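Local coordinates for protein 2-keto-3-deoxygluconate kinase (PDB 2AFB) that probably phosphorylates 2-keto-3-deoxygluconate at the expense of ATP, as a pfkB-family carbohydrate kinase, at residues A[30-35]-A[110-115]; A[264-269]-A[317-322]; A[182-187]-A[191-196]; A[251-256]-A[274-279]. All blocks are in the same frame, centred on the assembly; numbering follows the deposited sequence.

Contact 1: A[30-35]-A[110-115]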
loop_
_atom_site.group_PDB
_atom_site.type_symbol
_atom_site.label_atom_id
_atom_site.label_comp_id
_atom_site.label_asym_id
_atom_site.label_seq_id
_atom_site.Cartn_x
_atom_site.Cartn_y
_atom_site.Cartn_z
ATOM N N HIS A 30 9.110 -0.021 9.825
ATOM C CA HIS A 30 9.674 0.378 11.097
ATOM C C HIS A 30 8.802 1.381 11.866
ATOM O O HIS A 30 9.248 1.949 12.819
ATOM C CB HIS A 30 11.082 0.938 10.925
ATOM C CG HIS A 30 12.090 -0.073 10.497
ATOM N ND1 HIS A 30 12.312 -1.238 11.205
ATOM C CD2 HIS A 30 12.961 -0.083 9.458
ATOM C CE1 HIS A 30 13.264 -1.934 10.607
ATOM N NE2 HIS A 30 13.679 -1.258 9.551
ATOM N N LYS A 31 7.540 1.513 11.476
ATOM C CA LYS A 31 6.534 2.199 12.252
ATOM C C LYS A 31 6.263 1.511 13.572
ATOM O O LYS A 31 6.396 0.296 13.730
ATOM C CB LYS A 31 5.237 2.404 11.455
ATOM C CG LYS A 31 5.316 3.454 10.288
ATOM C CD LYS A 31 3.965 3.477 9.381
ATOM C CE LYS A 31 3.168 4.859 9.340
ATOM N NZ LYS A 31 1.588 4.827 8.982
ATOM N N ARG A 32 5.969 2.350 14.568
ATOM C CA ARG A 32 5.520 1.892 15.850
ATOM C C ARG A 32 3.996 1.716 15.830
ATOM O O ARG A 32 3.299 2.249 15.008
ATOM C CB ARG A 32 5.965 2.864 16.963
ATOM C CG ARG A 32 7.448 3.059 16.992
ATOM C CD ARG A 32 8.014 3.515 18.329
ATOM N NE ARG A 32 7.855 2.477 19.310
ATOM C CZ ARG A 32 8.234 2.581 20.587
ATOM N NH1 ARG A 32 8.774 3.693 21.073
ATOM N NH2 ARG A 32 8.009 1.566 21.392
ATOM N N ILE A 33 3.512 0.906 16.738
ATOM C CA ILE A 33 2.093 0.620 16.834
ATOM C C ILE A 33 1.273 1.888 16.911
ATOM O O ILE A 33 0.271 2.027 16.215
ATOM C CB ILE A 33 1.795 -0.330 18.029
ATOM C CG1 ILE A 33 2.402 -1.711 17.722
ATOM C CG2 ILE A 33 0.281 -0.404 18.285
ATOM C CD1 ILE A 33 2.781 -2.673 18.977
ATOM N N PHE A 34 1.734 2.827 17.716
ATOM C CA PHE A 34 1.018 4.066 17.987
ATOM C C PHE A 34 0.712 4.865 16.737
ATOM O O PHE A 34 -0.274 5.640 16.665
ATOM C CB PHE A 34 1.885 4.953 18.903
ATOM C CG PHE A 34 1.220 6.223 19.336
ATOM C CD1 PHE A 34 0.127 6.200 20.183
ATOM C CD2 PHE A 34 1.698 7.452 18.909
ATOM C CE1 PHE A 34 -0.469 7.403 20.597
ATOM C CE2 PHE A 34 1.102 8.642 19.310
ATOM C CZ PHE A 34 0.013 8.614 20.136
ATOM N N GLN A 35 1.613 4.755 15.789
ATOM C CA GLN A 35 1.549 5.607 14.625
ATOM C C GLN A 35 0.899 4.972 13.376
ATOM O O GLN A 35 0.677 5.637 12.404
ATOM C CB GLN A 35 2.933 6.215 14.345
ATOM C CG GLN A 35 3.978 5.383 13.774
ATOM C CD GLN A 35 5.405 5.992 13.943
ATOM O OE1 GLN A 35 6.317 5.260 14.197
ATOM N NE2 GLN A 35 5.585 7.294 13.699
ATOM N N PRO A 110 15.207 -1.432 20.051
ATOM C CA PRO A 110 14.904 -2.846 19.845
ATOM C C PRO A 110 13.509 -3.152 19.315
ATOM O O PRO A 110 12.600 -2.327 19.385
ATOM C CB PRO A 110 15.095 -3.470 21.245
ATOM C CG PRO A 110 15.033 -2.377 22.181
ATOM C CD PRO A 110 15.400 -1.101 21.474
ATOM N N SER A 111 13.367 -4.347 18.771
ATOM C CA SER A 111 12.054 -4.877 18.400
ATOM C C SER A 111 11.243 -4.992 19.665
ATOM O O SER A 111 11.803 -5.162 20.731
ATOM C CB SER A 111 12.165 -6.227 17.680
ATOM O OG SER A 111 12.610 -5.975 16.345
ATOM N N LYS A 112 9.939 -4.822 19.571
ATOM C CA LYS A 112 9.089 -4.834 20.767
ATOM C C LYS A 112 7.913 -5.711 20.431
ATOM O O LYS A 112 7.387 -5.657 19.295
ATOM C CB LYS A 112 8.651 -3.416 21.146
ATOM C CG LYS A 112 7.650 -3.328 22.309
ATOM C CD LYS A 112 7.313 -1.875 22.665
ATOM C CE LYS A 112 6.246 -1.741 23.766
ATOM N NZ LYS A 112 6.780 -2.098 25.126
ATOM N N VAL A 113 7.570 -6.583 21.368
ATOM C CA VAL A 113 6.438 -7.472 21.237
ATOM C C VAL A 113 5.423 -7.092 22.314
ATOM O O VAL A 113 5.760 -6.946 23.465
ATOM C CB VAL A 113 6.801 -8.975 21.404
ATOM C CG1 VAL A 113 5.554 -9.842 21.097
ATOM C CG2 VAL A 113 7.938 -9.395 20.474
ATOM N N VAL A 114 4.191 -6.912 21.899
ATOM C CA VAL A 114 3.068 -6.917 22.785
ATOM C C VAL A 114 2.290 -8.235 22.581
ATOM O O VAL A 114 1.662 -8.428 21.564
ATOM C CB VAL A 114 2.140 -5.752 22.457
ATOM C CG1 VAL A 114 0.963 -5.755 23.371
ATOM C CG2 VAL A 114 2.899 -4.406 22.546
ATOM N N TYR A 115 2.277 -9.114 23.568
ATOM C CA TYR A 115 1.514 -10.359 23.457
ATOM C C TYR A 115 0.031 -10.200 23.808
ATOM O O TYR A 115 -0.325 -9.514 24.772
ATOM C CB TYR A 115 2.109 -11.458 24.386
ATOM C CG TYR A 115 3.423 -11.951 23.874
ATOM C CD1 TYR A 115 3.483 -12.804 22.756
ATOM C CD2 TYR A 115 4.614 -11.496 24.424
ATOM C CE1 TYR A 115 4.691 -13.224 22.250
ATOM C CE2 TYR A 115 5.840 -11.900 23.909
ATOM C CZ TYR A 115 5.869 -12.777 22.836
ATOM O OH TYR A 115 7.079 -13.198 22.338
#
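Two carboxylates hold Arg32 NH2: Glu103 of the same chain and Glu336 of the second subunit each form a salt bridge with it, and the aliphatic chain of Lys112 packs against it, with CD of Lys112 3.7 Å from NH2 of Arg32. This methylene comes to the guanidinium at its edge and in its plane. The Arg32 chain folds at its third torsion (chi3 67°), whereas Lys112 stays extended as far as CE. Its NZ keeps 5.4 Å from Arg32 NH2, and the two acids probably temper the like charges. Arg32 NH1 takes a further hold, on the carbonyl of Val331 of the second subunit.

The backbone of the same loop is held as well. Arg32 N donates to Gln35 OE1 at 3.0 Å, an almost straight bond (177°) on a lone pair in the carbonyl plane, and Gln35 N returns a bond to Arg32 O. Nearby, Ile33 CD1 reaches Val114 CG2 at 4.0 Å, a modest apolar touch; Pro71 of the third subunit also packs on Val114. Strand 112-116, paired with strand 99-103, thus meets the connection between strands 22-26 and 38-44, all four belonging to the small sheet that probably corresponds to the lid of ribokinase-like enzymes.

Contact 2: A[264-269]-A[317-322]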
loop_
_atom_site.group_PDB
_atom_site.type_symbol
_atom_site.label_atom_id
_atom_site.label_comp_id
_atom_site.label_asym_id
_atom_site.label_seq_id
_atom_site.Cartn_x
_atom_site.Cartn_y
_atom_site.Cartn_z
ATOM N N TRP A 264 26.224 -13.838 13.956
ATOM C CA TRP A 264 25.483 -15.088 14.193
ATOM C C TRP A 264 26.316 -16.291 13.802
ATOM O O TRP A 264 26.905 -16.339 12.699
ATOM C CB TRP A 264 24.183 -15.047 13.382
ATOM C CG TRP A 264 23.335 -16.268 13.379
ATOM C CD1 TRP A 264 23.332 -17.276 12.421
ATOM C CD2 TRP A 264 22.349 -16.649 14.364
ATOM N NE1 TRP A 264 22.397 -18.243 12.771
ATOM C CE2 TRP A 264 21.786 -17.876 13.950
ATOM C CE3 TRP A 264 21.876 -16.065 15.546
ATOM C CZ2 TRP A 264 20.775 -18.526 14.701
ATOM C CZ3 TRP A 264 20.877 -16.700 16.248
ATOM C CH2 TRP A 264 20.343 -17.916 15.824
ATOM N N SER A 265 26.310 -17.280 14.691
ATOM C CA SER A 265 27.007 -18.544 14.462
ATOM C C SER A 265 26.382 -19.588 15.358
ATOM O O SER A 265 25.570 -19.255 16.224
ATOM C CB SER A 265 28.500 -18.424 14.763
ATOM O OG SER A 265 28.705 -18.243 16.141
ATOM N N VAL A 266 26.719 -20.849 15.128
ATOM C CA VAL A 266 26.156 -21.947 15.946
ATOM C C VAL A 266 27.196 -22.960 16.279
ATOM O O VAL A 266 28.297 -22.939 15.704
ATOM C CB VAL A 266 24.966 -22.675 15.250
ATOM C CG1 VAL A 266 23.900 -21.647 14.834
ATOM C CG2 VAL A 266 25.473 -23.564 14.015
HETATM N N MSE A 267 26.863 -23.807 17.259
HETATM C CA MSE A 267 27.688 -24.925 17.582
HETATM C C MSE A 267 26.849 -26.172 17.603
HETATM O O MSE A 267 25.768 -26.177 18.167
HETATM C CB MSE A 267 28.335 -24.752 18.944
HETATM C CG MSE A 267 29.313 -25.867 19.286
HETATM SE SE MSE A 267 29.470 -26.140 21.268
HETATM C CE MSE A 267 27.590 -26.641 21.660
ATOM N N VAL A 268 27.386 -27.245 17.048
ATOM C CA VAL A 268 26.765 -28.549 17.184
ATOM C C VAL A 268 27.728 -29.398 17.939
ATOM O O VAL A 268 28.877 -29.536 17.546
ATOM C CB VAL A 268 26.429 -29.148 15.802
ATOM C CG1 VAL A 268 26.127 -30.633 15.880
ATOM C CG2 VAL A 268 25.257 -28.380 15.197
ATOM N N PHE A 269 27.261 -30.002 19.026
ATOM C CA PHE A 269 28.115 -30.910 19.828
ATOM C C PHE A 269 27.573 -32.328 19.744
ATOM O O PHE A 269 26.451 -32.584 20.149
ATOM C CB PHE A 269 28.145 -30.448 21.287
ATOM C CG PHE A 269 29.050 -31.263 22.195
ATOM C CD1 PHE A 269 28.576 -32.388 22.845
ATOM C CD2 PHE A 269 30.356 -30.856 22.435
ATOM C CE1 PHE A 269 29.411 -33.114 23.725
ATOM C CE2 PHE A 269 31.196 -31.562 23.277
ATOM C CZ PHE A 269 30.729 -32.719 23.903
ATOM N N ALA A 317 24.006 -21.513 8.203
ATOM C CA ALA A 317 23.603 -20.903 6.930
ATOM C C ALA A 317 22.088 -20.610 6.827
ATOM O O ALA A 317 21.666 -19.500 6.457
ATOM C CB ALA A 317 24.068 -21.750 5.785
ATOM N N ALA A 318 21.298 -21.595 7.172
ATOM C CA ALA A 318 19.826 -21.535 7.097
ATOM C C ALA A 318 19.220 -20.510 8.013
ATOM O O ALA A 318 18.331 -19.781 7.618
ATOM C CB ALA A 318 19.203 -22.904 7.398
ATOM N N SER A 319 19.710 -20.466 9.228
ATOM C CA SER A 319 19.218 -19.579 10.227
ATOM C C SER A 319 19.750 -18.158 10.014
ATOM O O SER A 319 19.026 -17.221 10.238
ATOM C CB SER A 319 19.497 -20.123 11.653
ATOM O OG SER A 319 20.880 -20.291 11.900
ATOM N N CYS A 320 20.963 -18.009 9.505
ATOM C CA CYS A 320 21.409 -16.724 8.957
ATOM C C CYS A 320 20.452 -16.174 7.891
ATOM O O CYS A 320 20.016 -15.026 7.939
ATOM C CB CYS A 320 22.819 -16.846 8.363
ATOM S SG CYS A 320 23.402 -15.368 7.452
ATOM N N LEU A 321 20.135 -17.005 6.917
ATOM C CA LEU A 321 19.232 -16.615 5.828
ATOM C C LEU A 321 17.839 -16.246 6.318
ATOM O O LEU A 321 17.242 -15.289 5.814
ATOM C CB LEU A 321 19.167 -17.683 4.741
ATOM C CG LEU A 321 20.434 -17.842 3.870
ATOM C CD1 LEU A 321 20.429 -19.145 3.110
ATOM C CD2 LEU A 321 20.588 -16.704 2.871
ATOM N N LYS A 322 17.316 -16.942 7.314
ATOM C CA LYS A 322 16.013 -16.566 7.851
ATOM C C LYS A 322 16.014 -15.070 8.239
ATOM O O LYS A 322 15.034 -14.385 8.015
ATOM C CB LYS A 322 15.613 -17.442 9.075
ATOM C CG LYS A 322 14.292 -17.068 9.769
ATOM C CD LYS A 322 13.118 -16.892 8.804
ATOM C CE LYS A 322 12.017 -15.942 9.300
ATOM N NZ LYS A 322 12.318 -14.463 9.428
#
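Trp264 and Ser319 join the large sheet to a helix in the layered alpha/beta fold of the ribokinase clan: strand 264-269 runs roughly antiparallel to helix 317-322, at 150°, with the two axes 8.6 Å apart at their closest. The tight part of the contact lies at the start of segment 264-269. Trp264 NE1 donates to Ser319 OG at 2.7 Å; the bond is bent, with an angle of 142° at the hydrogen, yet the hydroxyl lies close to the indole plane. Because OG approaches the edge of the ring, it also comes close to CE2 and CZ2. The indole is carried to the helix by a first torsion that sets CG anti to the backbone nitrogen (chi1 175°). The hydroxyl has a second bond, to the carbonyl of Ala315 one turn earlier in the helix, so a buried polar atom is tied both to its own helix and to the sheet. His323, just beyond the segment, meets the same indole edge-to-face.

Further along the strand the fit soon becomes loose, but this side is not solvent, since all four touching residues are buried. Val266 makes a marginal approach, and from there the strand departs from helix 317-322 to pack on helix 290-304, Val266 against Phe294 and Val268 against Leu298. On the helix, Cys320 is also brushed by Gln108 of the fifth subunit. Its link to the strand is a light apolar one, Cys320 CB lying 4.1 Å from Trp264 CD1.

Contact 3: A[182-187]-A[191-196]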
loop_
_atom_site.group_PDB
_atom_site.type_symbol
_atom_site.label_atom_id
_atom_site.label_comp_id
_atom_site.label_asym_id
_atom_site.label_seq_id
_atom_site.Cartn_x
_atom_site.Cartn_y
_atom_site.Cartn_z
ATOM N N ARG A 182 8.748 -13.913 30.605
ATOM C CA ARG A 182 7.326 -13.461 30.565
ATOM C C ARG A 182 6.392 -14.595 30.968
ATOM O O ARG A 182 5.323 -14.363 31.530
ATOM C CB ARG A 182 6.912 -12.946 29.173
ATOM N N LEU A 183 6.814 -15.827 30.720
ATOM C CA LEU A 183 5.908 -16.970 30.842
ATOM C C LEU A 183 5.994 -17.689 32.190
ATOM O O LEU A 183 5.000 -18.212 32.679
ATOM C CB LEU A 183 6.162 -17.929 29.676
ATOM C CG LEU A 183 5.650 -17.404 28.331
ATOM C CD1 LEU A 183 6.162 -18.271 27.192
ATOM C CD2 LEU A 183 4.103 -17.367 28.301
ATOM N N TRP A 184 7.182 -17.731 32.767
ATOM C CA TRP A 184 7.411 -18.389 34.048
ATOM C C TRP A 184 8.769 -18.032 34.638
ATOM O O TRP A 184 9.627 -17.496 33.936
ATOM C CB TRP A 184 7.244 -19.912 33.951
ATOM C CG TRP A 184 7.958 -20.655 32.868
ATOM C CD1 TRP A 184 8.868 -20.171 31.946
ATOM C CD2 TRP A 184 7.850 -22.046 32.619
ATOM N NE1 TRP A 184 9.318 -21.192 31.144
ATOM C CE2 TRP A 184 8.701 -22.352 31.526
ATOM C CE3 TRP A 184 7.115 -23.080 33.215
ATOM C CZ2 TRP A 184 8.828 -23.647 31.013
ATOM C CZ3 TRP A 184 7.250 -24.383 32.697
ATOM C CH2 TRP A 184 8.101 -24.648 31.612
ATOM N N THR A 185 8.939 -18.328 35.926
ATOM C CA THR A 185 10.202 -18.122 36.607
ATOM C C THR A 185 11.117 -19.281 36.301
ATOM O O THR A 185 10.669 -20.350 35.881
ATOM C CB THR A 185 10.036 -17.968 38.132
ATOM O OG1 THR A 185 9.602 -19.199 38.725
ATOM C CG2 THR A 185 9.045 -16.850 38.452
ATOM N N LYS A 186 12.409 -19.054 36.492
ATOM C CA LYS A 186 13.405 -20.066 36.209
ATOM C C LYS A 186 13.186 -21.236 37.145
ATOM O O LYS A 186 13.459 -22.365 36.801
ATOM C CB LYS A 186 14.810 -19.503 36.388
ATOM C CG LYS A 186 15.264 -19.355 37.846
ATOM C CD LYS A 186 16.699 -18.853 37.938
ATOM C CE LYS A 186 17.045 -18.384 39.353
ATOM N NZ LYS A 186 18.388 -18.856 39.751
ATOM N N GLU A 187 12.679 -20.963 38.337
ATOM C CA GLU A 187 12.320 -22.042 39.263
ATOM C C GLU A 187 11.192 -22.949 38.750
ATOM O O GLU A 187 11.306 -24.149 38.885
ATOM C CB GLU A 187 11.967 -21.483 40.641
ATOM C CG GLU A 187 13.150 -20.856 41.392
ATOM C CD GLU A 187 13.406 -19.356 41.072
ATOM O OE1 GLU A 187 12.753 -18.720 40.170
ATOM O OE2 GLU A 187 14.300 -18.816 41.756
ATOM N N LYS A 191 11.403 -26.797 37.389
ATOM C CA LYS A 191 10.576 -27.835 38.014
ATOM C C LYS A 191 9.896 -28.693 36.927
ATOM O O LYS A 191 9.791 -29.893 37.075
ATOM C CB LYS A 191 9.537 -27.243 38.997
ATOM C CG LYS A 191 9.839 -27.473 40.518
ATOM C CD LYS A 191 10.791 -26.412 41.176
ATOM C CE LYS A 191 12.305 -26.658 40.900
ATOM N NZ LYS A 191 13.087 -25.389 40.668
ATOM N N VAL A 192 9.473 -28.064 35.836
ATOM C CA VAL A 192 8.742 -28.717 34.746
ATOM C C VAL A 192 9.634 -29.324 33.649
ATOM O O VAL A 192 9.374 -30.420 33.134
ATOM C CB VAL A 192 7.752 -27.691 34.058
ATOM C CG1 VAL A 192 7.096 -28.298 32.819
ATOM C CG2 VAL A 192 6.672 -27.236 35.073
HETATM N N MSE A 193 10.675 -28.607 33.270
HETATM C CA MSE A 193 11.453 -29.015 32.115
HETATM C C MSE A 193 12.498 -30.089 32.413
HETATM O O MSE A 193 12.871 -30.851 31.537
HETATM C CB MSE A 193 12.126 -27.799 31.538
HETATM C CG MSE A 193 11.111 -26.777 31.050
HETATM SE SE MSE A 193 10.207 -27.412 29.338
HETATM C CE MSE A 193 11.800 -27.229 28.024
ATOM N N ILE A 194 13.011 -30.121 33.630
ATOM C CA ILE A 194 14.080 -31.060 33.953
ATOM C C ILE A 194 13.538 -32.466 33.827
ATOM O O ILE A 194 14.129 -33.257 33.113
ATOM C CB ILE A 194 14.771 -30.732 35.306
ATOM C CG1 ILE A 194 15.812 -29.654 35.048
ATOM C CG2 ILE A 194 15.435 -31.977 35.944
ATOM C CD1 ILE A 194 16.221 -28.821 36.246
ATOM N N PRO A 195 12.372 -32.766 34.437
ATOM C CA PRO A 195 11.786 -34.086 34.174
ATOM C C PRO A 195 11.606 -34.466 32.708
ATOM O O PRO A 195 11.828 -35.596 32.361
ATOM C CB PRO A 195 10.436 -34.027 34.899
ATOM C CG PRO A 195 10.703 -33.122 36.046
ATOM C CD PRO A 195 11.553 -32.006 35.393
ATOM N N PHE A 196 11.269 -33.514 31.839
ATOM C CA PHE A 196 11.096 -33.843 30.429
ATOM C C PHE A 196 12.411 -34.232 29.745
ATOM O O PHE A 196 12.406 -34.877 28.699
ATOM C CB PHE A 196 10.460 -32.673 29.670
ATOM C CG PHE A 196 9.015 -32.391 30.023
ATOM C CD1 PHE A 196 8.134 -33.396 30.438
ATOM C CD2 PHE A 196 8.521 -31.117 29.886
ATOM C CE1 PHE A 196 6.799 -33.112 30.737
ATOM C CE2 PHE A 196 7.181 -30.823 30.193
ATOM C CZ PHE A 196 6.325 -31.819 30.609
#
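Trp184 holds its CG between its own backbone N and carbonyl carbon (chi1 50°), and with chi2 close to zero this brings the six-membered ring against Val192 and Met193 of the helix. CZ3 of Trp184 meets CB of Val192 at 3.6 Å, and Val192 CG1 sits at the ring edge, in its plane. Met193, present as selenomethionine, crosses the indole at about a right angle: its CG is 3.7 Å from Trp184 CH2, and SE stands 5.4 Å from the centroid of the six-membered ring at the edge, a Met-aromatic contact. Putting an alanine in place of Trp184 would probably open a gap beside Val192 and Met193 and set the selenomethionine chain free to turn.

On the exposed side, Glu187 O accepts twice from Lys191. One bond is the ordinary helical one from the backbone N; the other comes from NZ at 2.8 Å, on a lone pair, because the lysine chain curls back. Thr185 is the N-cap, its OG1 bound to Glu188 N. Helix 186-196 links strands 172-176 and 202-205 in a beta-alpha-beta unit; around it, Trp184 rests on Pro149 and Pro150, Met193 touches helix 207-214, and Phe196 packs on helix 155-169.

Contact 4: A[251-256]-A[274-279]; sequences ITLRES and PHFSNR
The antiparallel end of the large sheet supplies this contact, in which Glu255 and Arg279 reach over the strand between theirs to form a bidentate salt bridge. Arg279 presents the NE side of its guanidinium: NH2 donates to Glu255 OE1 at 2.9 Å in a nearly straight bond (171°), and NE faces OE2 of Glu255 at a nominal 2.5 Å, a value so short that it is best read with caution. OE1 is met on its syn side, somewhat out of the carboxylate plane, whereas it lies almost exactly in the guanidinium plane; the two planes are 25° apart. Arg279 gets there through an extended chain, CG anti to the backbone N (chi1 -173°). With a lysine in place of Glu255, the guanidinium would probably lose both acceptors and face a like charge.

Closer to the start of both segments, CD1 of Leu253 lies at the edge of the Phe276 ring, 4.3 Å from its CD1, a loose apolar contact. Strand 261-270 runs between the partners, with Tyr263 touching Arg279 and Ser265 touching Leu253. Helix 230-244 adds Tyr233 against Leu253 and Arg230 against Phe276, while helix 308-322 packs on His275 and Ser277.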
loop_
_atom_site.group_PDB
_atom_site.type_symbol
_atom_site.label_atom_id
_atom_site.label_comp_id
_atom_site.label_asym_id
_atom_site.label_seq_id
_atom_site.Cartn_x
_atom_site.Cartn_y
_atom_site.Cartn_z
ATOM N N ILE A 251 23.596 -25.244 19.840
ATOM C CA ILE A 251 23.559 -24.010 20.599
ATOM C C ILE A 251 23.801 -22.841 19.684
ATOM O O ILE A 251 24.760 -22.847 18.898
ATOM C CB ILE A 251 24.642 -23.961 21.725
ATOM C CG1 ILE A 251 24.310 -24.914 22.856
ATOM C CG2 ILE A 251 24.740 -22.581 22.317
ATOM C CD1 ILE A 251 25.482 -25.170 23.782
ATOM N N THR A 252 22.941 -21.838 19.812
ATOM C CA THR A 252 22.988 -20.645 18.972
ATOM C C THR A 252 23.834 -19.588 19.673
ATOM O O THR A 252 23.840 -19.481 20.882
ATOM C CB THR A 252 21.610 -20.082 18.678
ATOM O OG1 THR A 252 20.892 -19.850 19.900
ATOM C CG2 THR A 252 20.798 -21.015 17.825
ATOM N N LEU A 253 24.528 -18.788 18.877
ATOM C CA LEU A 253 25.440 -17.766 19.394
ATOM C C LEU A 253 25.198 -16.389 18.675
ATOM O O LEU A 253 25.787 -16.081 17.645
ATOM C CB LEU A 253 26.860 -18.260 19.226
ATOM C CG LEU A 253 27.179 -19.768 19.539
ATOM C CD1 LEU A 253 28.439 -20.284 18.826
ATOM C CD2 LEU A 253 27.357 -19.963 21.005
ATOM N N ARG A 254 24.329 -15.585 19.269
ATOM C CA ARG A 254 23.965 -14.272 18.759
ATOM C C ARG A 254 24.764 -13.217 19.468
ATOM O O ARG A 254 24.802 -13.210 20.695
ATOM C CB ARG A 254 22.509 -13.996 19.058
ATOM C CG ARG A 254 22.010 -12.724 18.432
ATOM C CD ARG A 254 20.531 -12.478 18.743
ATOM N NE ARG A 254 19.597 -13.379 18.051
ATOM C CZ ARG A 254 19.298 -13.378 16.733
ATOM N NH1 ARG A 254 19.907 -12.556 15.852
ATOM N NH2 ARG A 254 18.379 -14.239 16.278
ATOM N N GLU A 255 25.366 -12.298 18.711
ATOM C CA GLU A 255 26.014 -11.132 19.301
ATOM C C GLU A 255 25.243 -9.917 18.828
ATOM O O GLU A 255 25.334 -9.531 17.665
ATOM C CB GLU A 255 27.474 -11.043 18.888
ATOM C CG GLU A 255 28.207 -12.366 18.943
ATOM C CD GLU A 255 29.581 -12.321 18.268
ATOM O OE1 GLU A 255 30.212 -11.224 18.299
ATOM O OE2 GLU A 255 29.999 -13.382 17.718
ATOM N N SER A 256 24.466 -9.334 19.738
ATOM C CA SER A 256 23.459 -8.341 19.372
ATOM C C SER A 256 24.017 -6.912 19.380
ATOM O O SER A 256 23.735 -6.133 20.278
ATOM C CB SER A 256 22.217 -8.488 20.266
ATOM O OG SER A 256 21.033 -8.164 19.548
ATOM N N PRO A 274 32.837 -30.629 19.870
ATOM C CA PRO A 274 32.142 -29.439 19.383
ATOM C C PRO A 274 32.526 -29.143 17.930
ATOM O O PRO A 274 33.604 -29.497 17.493
ATOM C CB PRO A 274 32.646 -28.337 20.313
ATOM C CG PRO A 274 34.096 -28.759 20.629
ATOM C CD PRO A 274 34.122 -30.290 20.507
ATOM N N HIS A 275 31.598 -28.497 17.225
ATOM C CA HIS A 275 31.724 -28.111 15.836
ATOM C C HIS A 275 31.127 -26.733 15.683
ATOM O O HIS A 275 29.918 -26.602 15.792
ATOM C CB HIS A 275 30.943 -29.104 14.972
ATOM C CG HIS A 275 31.479 -30.481 15.057
ATOM N ND1 HIS A 275 30.986 -31.410 15.953
ATOM C CD2 HIS A 275 32.544 -31.064 14.443
ATOM C CE1 HIS A 275 31.698 -32.523 15.853
ATOM N NE2 HIS A 275 32.645 -32.341 14.944
ATOM N N PHE A 276 31.966 -25.725 15.427
ATOM C CA PHE A 276 31.536 -24.341 15.265
ATOM C C PHE A 276 31.394 -23.983 13.797
ATOM O O PHE A 276 32.253 -24.332 13.006
ATOM C CB PHE A 276 32.507 -23.382 15.964
ATOM C CG PHE A 276 32.592 -23.619 17.454
ATOM C CD1 PHE A 276 31.685 -23.013 18.328
ATOM C CD2 PHE A 276 33.528 -24.506 17.976
ATOM C CE1 PHE A 276 31.752 -23.264 19.706
ATOM C CE2 PHE A 276 33.579 -24.767 19.342
ATOM C CZ PHE A 276 32.701 -24.148 20.199
ATOM N N SER A 277 30.263 -23.340 13.441
ATOM C CA SER A 277 30.038 -22.861 12.087
ATOM C C SER A 277 30.841 -21.605 11.802
ATOM O O SER A 277 31.424 -21.001 12.678
ATOM C CB SER A 277 28.566 -22.512 11.882
ATOM O OG SER A 277 28.161 -21.375 12.659
ATOM N N ASN A 278 30.796 -21.183 10.559
ATOM C CA ASN A 278 31.134 -19.838 10.203
ATOM C C ASN A 278 30.235 -18.828 10.945
ATOM O O ASN A 278 29.087 -19.114 11.277
ATOM C CB ASN A 278 30.981 -19.694 8.697
ATOM C CG ASN A 278 31.596 -18.433 8.185
ATOM O OD1 ASN A 278 32.819 -18.249 8.252
ATOM N ND2 ASN A 278 30.749 -17.519 7.692
ATOM N N ARG A 279 30.808 -17.666 11.221
ATOM C CA ARG A 279 30.168 -16.565 11.884
ATOM C C ARG A 279 29.806 -15.485 10.870
ATOM O O ARG A 279 30.634 -15.011 10.138
ATOM C CB ARG A 279 31.128 -15.992 12.918
ATOM C CG ARG A 279 30.507 -14.915 13.823
ATOM C CD ARG A 279 31.414 -14.695 15.043
ATOM N NE ARG A 279 31.331 -13.361 15.638
ATOM C CZ ARG A 279 32.029 -12.290 15.240
ATOM N NH1 ARG A 279 32.828 -12.311 14.164
ATOM N NH2 ARG A 279 31.874 -11.149 15.908
#

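Contacts 2 and 4 meet in the large sheet, their centres 6 Å apart. The middle strand belongs to contact 2, whose helix packs on it, and the flanking strands to contact 4; Met267 N lies 2.8 Å from Ile251 O, probably a hydrogen bond, and Trp264 CZ3 packs 3.5 Å from Arg254 NH2. Contact 3, 26 Å from contact 2 and 25 Å from contact 4 by centres, lies on a helix that connects parallel strands of that sheet. Contact 1 is in the small sheet, 26 to 28 Å from the others by centres, although its nearest atoms approach contact 3 to about 5 Å. In relatives the substrate binds between lid and large sheet; none of the four includes a residue of the calcium or nickel sites.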